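Local coordinates for hydrogenase maturation factor (Thermoanaerobacter tengcongensis, PDB 3VTH), which probably transfers the carbamoyl group of carbamoyl phosphate, with ATP, to the C-terminal cysteine of HypE during the maturation of [NiFe]-hydrogenases, at residues P391-K396 with K417-F422; T412-K417 with I737-A742. All coordinates share one frame; numbering follows the deposited sequence.

Contact 1. Residues P391-K396 with K417-F422; sequences PILLKK and KGHYAF
Pro391 lies alongside both Tyr420 and Phe422, pointing the same way as they do. Its CG comes to 3.5 Å from CD1 of Tyr420, while its CB makes an off-centre CH-pi contact with the Phe422 ring, 4.2 Å from the centroid. The tyrosine ring is gripped again further out: CD1 of Leu393 sits 3.7 Å from Tyr420 CE1, the two side chains crossing at a slant. That same methyl reaches CD2 of His419, 3.4 Å away. With CG of Leu393 anti to the backbone N (chi1 -165°), the leucine leans over to these two rings. His419 in turn lays its CD2 over one face of Tyr420, off toward the rim. Beyond the ring, Tyr420 OH is hydrogen-bonded to Asp78 OD2. With an alanine here, Pro391 and Leu393 would probably lose the ring they both pack against, and Asp78 its hydroxyl partner. The other face of the strand pair, with Ile392 and Ala421, is plainer: their CB atoms pack at 4.1 Å, and CD1 of Leu394 closes in on Ala421 CB. Backbone bonds fix this register: Ile392 N to Ala421 O, Ala421 N to Ile392 O (2.9 Å, nearly straight at 172°) and Leu394 N to His419 O (2.7 Å). A type II' turn at Lys417-Tyr420, with Gly418 at positive phi, forms the beta hairpin between strands 414-417 and 420-423. Strand 392-393 is thus the antiparallel outer strand of a mixed sheet, next to strand 420-423; helix 737-749 covers Leu394 and Ala421 through Val743 and Leu739, and Phe422 stacks on Phe450.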
# COMPACT_ATOMS: atom_id res chain seq x y z
N PRO A 391 0.02 12.23 0.12
CA PRO A 391 -1.38 12.28 -0.28
C PRO A 391 -1.58 12.03 -1.77
O PRO A 391 -0.65 12.16 -2.57
CB PRO A 391 -1.79 13.71 0.08
CG PRO A 391 -0.48 14.52 -0.09
CD PRO A 391 0.56 13.57 0.44
N ILE A 392 -2.81 11.65 -2.12
CA ILE A 392 -3.27 11.65 -3.50
C ILE A 392 -3.70 13.08 -3.84
O ILE A 392 -4.47 13.71 -3.11
CB ILE A 392 -4.45 10.66 -3.71
CG1 ILE A 392 -4.06 9.23 -3.28
CG2 ILE A 392 -4.98 10.68 -5.16
CD1 ILE A 392 -2.75 8.73 -3.85
N LEU A 393 -3.20 13.59 -4.96
CA LEU A 393 -3.52 14.94 -5.40
C LEU A 393 -4.88 14.99 -6.05
O LEU A 393 -5.18 14.19 -6.97
CB LEU A 393 -2.44 15.48 -6.34
CG LEU A 393 -2.42 16.99 -6.61
CD1 LEU A 393 -2.27 17.78 -5.32
CD2 LEU A 393 -1.31 17.37 -7.62
N LEU A 394 -5.72 15.89 -5.57
CA LEU A 394 -7.02 16.13 -6.20
C LEU A 394 -6.92 17.33 -7.16
O LEU A 394 -6.13 18.23 -6.95
CB LEU A 394 -8.10 16.33 -5.13
CG LEU A 394 -8.20 15.16 -4.12
CD1 LEU A 394 -9.16 15.44 -2.97
CD2 LEU A 394 -8.57 13.86 -4.83
N LYS A 395 -7.74 17.31 -8.21
CA LYS A 395 -7.75 18.38 -9.23
C LYS A 395 -8.27 19.70 -8.64
O LYS A 395 -7.74 20.77 -8.94
CB LYS A 395 -8.61 17.93 -10.42
CG LYS A 395 -8.78 18.95 -11.54
CD LYS A 395 -9.93 18.53 -12.47
CE LYS A 395 -10.37 19.65 -13.41
NZ LYS A 395 -9.30 20.01 -14.41
N LYS A 396 -9.28 19.61 -7.80
CA LYS A 396 -9.93 20.79 -7.23
C LYS A 396 -9.85 20.73 -5.70
O LYS A 396 -9.83 19.64 -5.12
CB LYS A 396 -11.39 20.80 -7.68
CG LYS A 396 -12.08 22.15 -7.59
CD LYS A 396 -13.60 22.01 -7.62
CE LYS A 396 -14.27 23.30 -7.17
NZ LYS A 396 -13.78 23.71 -5.81
N LYS A 417 -8.39 17.34 2.68
CA LYS A 417 -8.17 18.74 3.03
C LYS A 417 -7.48 19.43 1.86
O LYS A 417 -6.57 18.85 1.25
CB LYS A 417 -7.32 18.89 4.29
CG LYS A 417 -7.61 20.22 5.01
CD LYS A 417 -6.93 20.28 6.34
CE LYS A 417 -7.23 21.57 7.05
NZ LYS A 417 -6.14 21.73 8.04
N GLY A 418 -7.93 20.65 1.57
CA GLY A 418 -7.38 21.41 0.43
C GLY A 418 -7.57 20.56 -0.82
O GLY A 418 -8.66 20.03 -1.05
N HIS A 419 -6.51 20.41 -1.60
CA HIS A 419 -6.59 19.49 -2.73
C HIS A 419 -5.90 18.16 -2.47
O HIS A 419 -5.43 17.53 -3.41
CB HIS A 419 -6.09 20.13 -4.03
CG HIS A 419 -4.83 20.91 -3.88
ND1 HIS A 419 -4.81 22.29 -3.79
CD2 HIS A 419 -3.53 20.52 -3.79
CE1 HIS A 419 -3.56 22.71 -3.66
NE2 HIS A 419 -2.77 21.66 -3.66
N TYR A 420 -5.86 17.72 -1.22
CA TYR A 420 -5.26 16.42 -0.90
C TYR A 420 -6.23 15.40 -0.35
O TYR A 420 -7.12 15.73 0.42
CB TYR A 420 -4.11 16.58 0.09
CG TYR A 420 -3.00 17.51 -0.34
CD1 TYR A 420 -2.21 17.21 -1.44
CD2 TYR A 420 -2.71 18.65 0.40
CE1 TYR A 420 -1.17 18.05 -1.82
CE2 TYR A 420 -1.66 19.51 0.02
CZ TYR A 420 -0.91 19.19 -1.09
OH TYR A 420 0.11 20.00 -1.48
N ALA A 421 -6.04 14.14 -0.75
CA ALA A 421 -6.69 13.01 -0.10
C ALA A 421 -5.56 12.29 0.64
O ALA A 421 -4.72 11.64 0.03
CB ALA A 421 -7.35 12.10 -1.14
N PHE A 422 -5.52 12.49 1.95
CA PHE A 422 -4.56 11.84 2.82
C PHE A 422 -5.10 10.45 3.14
O PHE A 422 -5.83 10.28 4.12
CB PHE A 422 -4.39 12.63 4.11
CG PHE A 422 -3.67 13.94 3.93
CD1 PHE A 422 -2.28 13.96 3.77
CD2 PHE A 422 -4.37 15.14 3.93
CE1 PHE A 422 -1.59 15.19 3.60
CE2 PHE A 422 -3.70 16.36 3.78
CZ PHE A 422 -2.31 16.39 3.61

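Contact 2. Residues T412-K417 with I737-A742; sequences TFCMTK and ISLGQA
Strand 414-417 runs over helix 737-742 with the axes of these short segments 8.0 Å apart at closest approach and 40° between their directions, Phe413 and Ser738 having the nearest CA atoms. At the N-terminal end of the helical segment the contact is polar. The hydroxyl of Ser738 donates to OG1 of Thr412 at 2.9 Å, and one water ties the same two residues together, giving a hydrogen to Thr412 OG1 and accepting one from Ser738 N. Both hydroxyls sit between backbone N and carbonyl carbon (chi1 57° for Thr412, 68° for Ser738), which brings the two oxygens within bonding distance. Ser738 CB presses close to Thr412 O, at 3.3 Å, and its OG lies 3.5 Å from Cys414 CB. Farther along, the surface becomes apolar. Cys414 directs SG at Ala742, 3.9 Å from its CB, and more loosely at Leu739 CD1; CG2 of Thr416 reaches the same Ala742 CB, 4.1 Å away. The hydroxyl of Thr416 is engaged by Ile402 N on strand 402-404. Small side chains let the helix of the second Kae1-like subdomain lie close on the sheet of the first, about 8 Å from the iron ligand Asp734, measured between its side chain and that of Thr412. Thr412 OG1 takes part in three bonds, to Ser738 OG, the water and Gly735 O, so this buried oxygen is well supplied with partners.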
# COMPACT_ATOMS: atom_id res chain seq x y z
N THR A 412 -7.82 0.89 5.15
CA THR A 412 -7.24 2.21 5.30
C THR A 412 -8.42 3.16 5.51
O THR A 412 -9.55 2.84 5.14
CB THR A 412 -6.48 2.67 4.04
OG1 THR A 412 -7.38 2.64 2.92
CG2 THR A 412 -5.25 1.77 3.75
N PHE A 413 -8.13 4.33 6.08
CA PHE A 413 -9.07 5.43 6.11
C PHE A 413 -8.49 6.57 5.28
O PHE A 413 -7.31 6.53 4.94
CB PHE A 413 -9.36 5.88 7.56
CG PHE A 413 -8.13 6.33 8.32
CD1 PHE A 413 -7.65 7.63 8.18
CD2 PHE A 413 -7.46 5.45 9.17
CE1 PHE A 413 -6.50 8.07 8.90
CE2 PHE A 413 -6.32 5.87 9.90
CZ PHE A 413 -5.85 7.18 9.76
N CYS A 414 -9.32 7.54 4.90
CA CYS A 414 -8.85 8.66 4.08
C CYS A 414 -9.47 9.96 4.59
O CYS A 414 -10.66 9.97 4.91
CB CYS A 414 -9.19 8.42 2.60
SG CYS A 414 -8.66 9.71 1.46
N MET A 415 -8.67 11.02 4.70
CA MET A 415 -9.15 12.35 5.13
C MET A 415 -8.80 13.38 4.08
O MET A 415 -7.65 13.46 3.64
CB MET A 415 -8.44 12.82 6.40
CG MET A 415 -8.61 11.94 7.59
SD MET A 415 -7.47 12.45 8.90
CE MET A 415 -7.94 11.17 10.05
N THR A 416 -9.77 14.20 3.71
CA THR A 416 -9.51 15.21 2.69
C THR A 416 -9.26 16.58 3.33
O THR A 416 -9.80 16.90 4.39
CB THR A 416 -10.70 15.36 1.72
OG1 THR A 416 -11.89 15.64 2.45
CG2 THR A 416 -10.88 14.07 0.93
N LYS A 417 -8.39 17.34 2.68
CA LYS A 417 -8.17 18.74 3.03
C LYS A 417 -7.48 19.43 1.86
O LYS A 417 -6.57 18.85 1.25
CB LYS A 417 -7.32 18.89 4.29
CG LYS A 417 -7.61 20.22 5.01
CD LYS A 417 -6.93 20.28 6.34
CE LYS A 417 -7.23 21.57 7.05
NZ LYS A 417 -6.14 21.73 8.04
N ILE A 737 -10.45 1.34 -0.92
CA ILE A 737 -11.87 1.71 -0.75
C ILE A 737 -12.07 3.13 -0.16
O ILE A 737 -12.91 3.87 -0.62
CB ILE A 737 -12.59 0.65 0.12
CG1 ILE A 737 -12.88 -0.63 -0.71
CG2 ILE A 737 -13.83 1.18 0.80
CD1 ILE A 737 -14.00 -0.49 -1.76
N SER A 738 -11.27 3.49 0.85
CA SER A 738 -11.42 4.79 1.50
C SER A 738 -11.23 5.99 0.56
O SER A 738 -11.88 7.01 0.73
CB SER A 738 -10.48 4.89 2.71
OG SER A 738 -9.13 4.92 2.26
N LEU A 739 -10.35 5.87 -0.43
CA LEU A 739 -10.18 6.94 -1.41
C LEU A 739 -11.45 7.13 -2.27
O LEU A 739 -11.88 8.27 -2.52
CB LEU A 739 -8.95 6.71 -2.29
CG LEU A 739 -8.72 7.75 -3.38
CD1 LEU A 739 -8.44 9.20 -2.79
CD2 LEU A 739 -7.61 7.33 -4.31
N GLY A 740 -12.04 6.01 -2.70
CA GLY A 740 -13.30 6.05 -3.45
C GLY A 740 -14.45 6.63 -2.64
O GLY A 740 -15.19 7.48 -3.14
N GLN A 741 -14.59 6.19 -1.38
CA GLN A 741 -15.60 6.75 -0.48
C GLN A 741 -15.43 8.25 -0.34
O GLN A 741 -16.41 8.99 -0.34
CB GLN A 741 -15.52 6.15 0.93
CG GLN A 741 -15.83 4.65 1.04
CD GLN A 741 -15.48 4.10 2.42
OE1 GLN A 741 -14.58 4.62 3.10
NE2 GLN A 741 -16.18 3.02 2.82
N ALA A 742 -14.18 8.69 -0.22
CA ALA A 742 -13.86 10.11 -0.03
C ALA A 742 -14.29 10.96 -1.21
O ALA A 742 -14.93 11.98 -1.03
CB ALA A 742 -12.36 10.31 0.27
O HOH W 1 -9.99 1.42 2.44

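How the contacts relate
Both contacts belong to one six-stranded mixed sheet: strands 414-417 and 420-423 form a hairpin, and the two contacts share Lys417, so contact 1 adds the outermost strand on one side of it and contact 2 lays a helix against its face. The two meet where Ala421 CB touches both Leu739 CD1 (3.5 Å) and Cys414 SG, and where Phe422 N probably bonds to Met415 O. Contact 1 is partly buried, away from the annotated sites, and built of backbone pairing plus aromatic, proline and leucine packing. Contact 2 is wholly buried, nearer the iron site, with small side chains, hydroxyls and a bridging water instead.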